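Local coordinates for protein ferric-chelate reductase (NAD(P)H) (PDB 1I0R) that reduces siderophore-bound ferric iron to ferrous iron with NAD(P)H as electron donor, using a flavin cofactor and working as a homodimer, at residues I9-Y14 against I28-F33. Sequence-based numbering, arbitrary orientation. Where two conformers were deposited one is given.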
loop_
_atom_site.group_PDB
_atom_site.type_symbol
_atom_site.label_atom_id
_atom_site.label_comp_id
_atom_site.label_asym_id
_atom_site.label_seq_id
_atom_site.Cartn_x
_atom_site.Cartn_y
_atom_site.Cartn_z
ATOM N N ILE B 9 -7.999 1.721 -5.029
ATOM C CA ILE B 9 -6.765 1.210 -4.417
ATOM C C ILE B 9 -6.973 1.170 -2.888
ATOM O O ILE B 9 -7.503 2.124 -2.289
ATOM C CB ILE B 9 -5.567 2.125 -4.768
ATOM C CG1 ILE B 9 -5.339 2.088 -6.282
ATOM C CG2 ILE B 9 -4.316 1.709 -3.990
ATOM C CD1 ILE B 9 -4.266 3.076 -6.754
ATOM N N SER B 10 -6.548 0.075 -2.257
ATOM C CA SER B 10 -6.745 -0.124 -0.809
ATOM C C SER B 10 -5.552 0.294 0.075
ATOM O O SER B 10 -4.389 0.107 -0.281
ATOM C CB SER B 10 -7.075 -1.609 -0.529
ATOM O OG SER B 10 -8.322 -1.988 -1.128
ATOM N N TYR B 11 -5.859 0.868 1.245
ATOM C CA TYR B 11 -4.833 1.304 2.194
ATOM C C TYR B 11 -5.252 1.043 3.633
ATOM O O TYR B 11 -6.427 0.805 3.927
ATOM C CB TYR B 11 -4.601 2.821 2.126
ATOM C CG TYR B 11 -4.286 3.420 0.779
ATOM C CD1 TYR B 11 -5.295 3.669 -0.153
ATOM C CD2 TYR B 11 -2.973 3.732 0.437
ATOM C CE1 TYR B 11 -5.001 4.209 -1.403
ATOM C CE2 TYR B 11 -2.658 4.274 -0.794
ATOM C CZ TYR B 11 -3.670 4.505 -1.723
ATOM O OH TYR B 11 -3.387 4.950 -2.984
ATOM N N GLY B 12 -4.263 1.096 4.521
ATOM C CA GLY B 12 -4.560 0.989 5.947
ATOM C C GLY B 12 -4.599 2.431 6.477
ATOM O O GLY B 12 -4.638 3.384 5.707
ATOM N N LEU B 13 -4.654 2.587 7.805
ATOM C CA LEU B 13 -4.596 3.931 8.429
ATOM C C LEU B 13 -3.576 3.797 9.566
ATOM O O LEU B 13 -3.640 2.877 10.381
ATOM C CB LEU B 13 -5.957 4.403 8.961
ATOM C CG LEU B 13 -5.966 5.937 9.055
ATOM C CD1 LEU B 13 -5.899 6.565 7.633
ATOM C CD2 LEU B 13 -7.234 6.400 9.778
ATOM N N TYR B 14 -2.631 4.732 9.592
ATOM C CA TYR B 14 -1.502 4.658 10.516
ATOM C C TYR B 14 -1.115 6.000 11.080
ATOM O O TYR B 14 -1.535 7.041 10.586
ATOM C CB TYR B 14 -0.256 4.157 9.755
ATOM C CG TYR B 14 -0.488 2.995 8.796
ATOM C CD1 TYR B 14 -0.932 3.205 7.490
ATOM C CD2 TYR B 14 -0.306 1.697 9.228
ATOM C CE1 TYR B 14 -1.193 2.117 6.632
ATOM C CE2 TYR B 14 -0.561 0.614 8.393
ATOM C CZ TYR B 14 -1.006 0.829 7.101
ATOM O OH TYR B 14 -1.292 -0.288 6.331
ATOM N N ILE B 28 -1.008 11.374 10.670
ATOM C CA ILE B 28 -1.788 10.238 10.177
ATOM C C ILE B 28 -1.348 10.044 8.734
ATOM O O ILE B 28 -1.058 11.005 8.016
ATOM C CB ILE B 28 -3.306 10.544 10.182
ATOM C CG1 ILE B 28 -3.828 10.598 11.624
ATOM C CG2 ILE B 28 -4.067 9.461 9.409
ATOM C CD1 ILE B 28 -3.548 9.337 12.444
ATOM N N ALA B 29 -1.286 8.791 8.294
ATOM C CA ALA B 29 -0.890 8.498 6.923
ATOM C C ALA B 29 -1.621 7.244 6.479
ATOM O O ALA B 29 -1.945 6.383 7.300
ATOM C CB ALA B 29 0.622 8.250 6.847
ATOM N N ASN B 30 -1.871 7.124 5.173
ATOM C CA ASN B 30 -2.480 5.883 4.695
ATOM C C ASN B 30 -1.476 5.141 3.795
ATOM O O ASN B 30 -1.641 3.946 3.523
ATOM C CB ASN B 30 -3.818 6.161 3.957
ATOM C CG ASN B 30 -3.639 6.865 2.619
ATOM O OD1 ASN B 30 -2.629 7.510 2.364
ATOM N ND2 ASN B 30 -4.648 6.745 1.753
ATOM N N THR B 31 -0.381 5.806 3.423
ATOM C CA THR B 31 0.567 5.191 2.491
ATOM C C THR B 31 1.799 4.604 3.166
ATOM O O THR B 31 2.875 5.226 3.225
ATOM C CB THR B 31 0.938 6.211 1.388
ATOM O OG1 THR B 31 -0.276 6.663 0.759
ATOM C CG2 THR B 31 1.816 5.573 0.310
ATOM N N VAL B 32 1.606 3.396 3.696
ATOM C CA VAL B 32 2.629 2.632 4.401
ATOM C C VAL B 32 2.518 1.216 3.865
ATOM O O VAL B 32 1.425 0.635 3.833
ATOM C CB VAL B 32 2.364 2.594 5.917
ATOM C CG1 VAL B 32 3.349 1.665 6.600
ATOM C CG2 VAL B 32 2.436 4.030 6.490
ATOM N N PHE B 33 3.641 0.673 3.426
ATOM C CA PHE B 33 3.638 -0.660 2.852
ATOM C C PHE B 33 4.978 -1.349 2.967
ATOM O O PHE B 33 6.025 -0.716 2.937
ATOM C CB PHE B 33 3.141 -0.615 1.389
ATOM C CG PHE B 33 3.857 0.367 0.488
ATOM C CD1 PHE B 33 4.808 -0.078 -0.413
ATOM C CD2 PHE B 33 3.477 1.705 0.441
ATOM C CE1 PHE B 33 5.370 0.801 -1.370
ATOM C CE2 PHE B 33 4.030 2.586 -0.500
ATOM C CZ PHE B 33 4.977 2.128 -1.409
HETATM O O HOH W 1 -1.348 0.164 3.735
#
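The hydroxyl of Y14 meets V32 through a bridging water, which takes its hydrogen bond at 2.6 Å from Y14 OH, accepts a second from G12 N and donates to V32 O; Y14 OH is also hydrogen-bonded to S10 N of the second subunit. With its hydroxyl tied in this way, the Y14 ring lies with one face on V32, whose CB stands 3.8 Å from the ring centroid in a CH-pi contact displaced toward the rim, while V32 CG2 touches Y14 CD1. N30 O comes in the ring plane against the edge, 3.6 Å from Y14 CE1. At the backbone, Y14 and A29 form an antiparallel hydrogen-bonded pair: Y14 N to A29 O and A29 N to Y14 O are both 2.9 Å.

Beyond this pair N30 ND2 lies over one face of the Y11 ring near its rim, 3.5 Å from Y11 CG, the amide and ring planes 18° apart. N30 CG sits between its backbone N and carbonyl carbon (chi1 70°), which brings the amide to Y11, and T31 OG1 donates to N30 OD1 from above the carbonyl plane at 3.0 Å, which helps hold it. Y11 OH reaches Q34 N of the second subunit. L13 CD1 packs on I28 CG2.

I28 to T31 are FMN-binding residues, and the loop before strand 14-20 packs against the break in strand 23-37 that holds N30 and T31. V32 meets strands 40-47 and 61-67, Y14 meets 61-67, and Y147 of helix 147-155 touches L13 and N30.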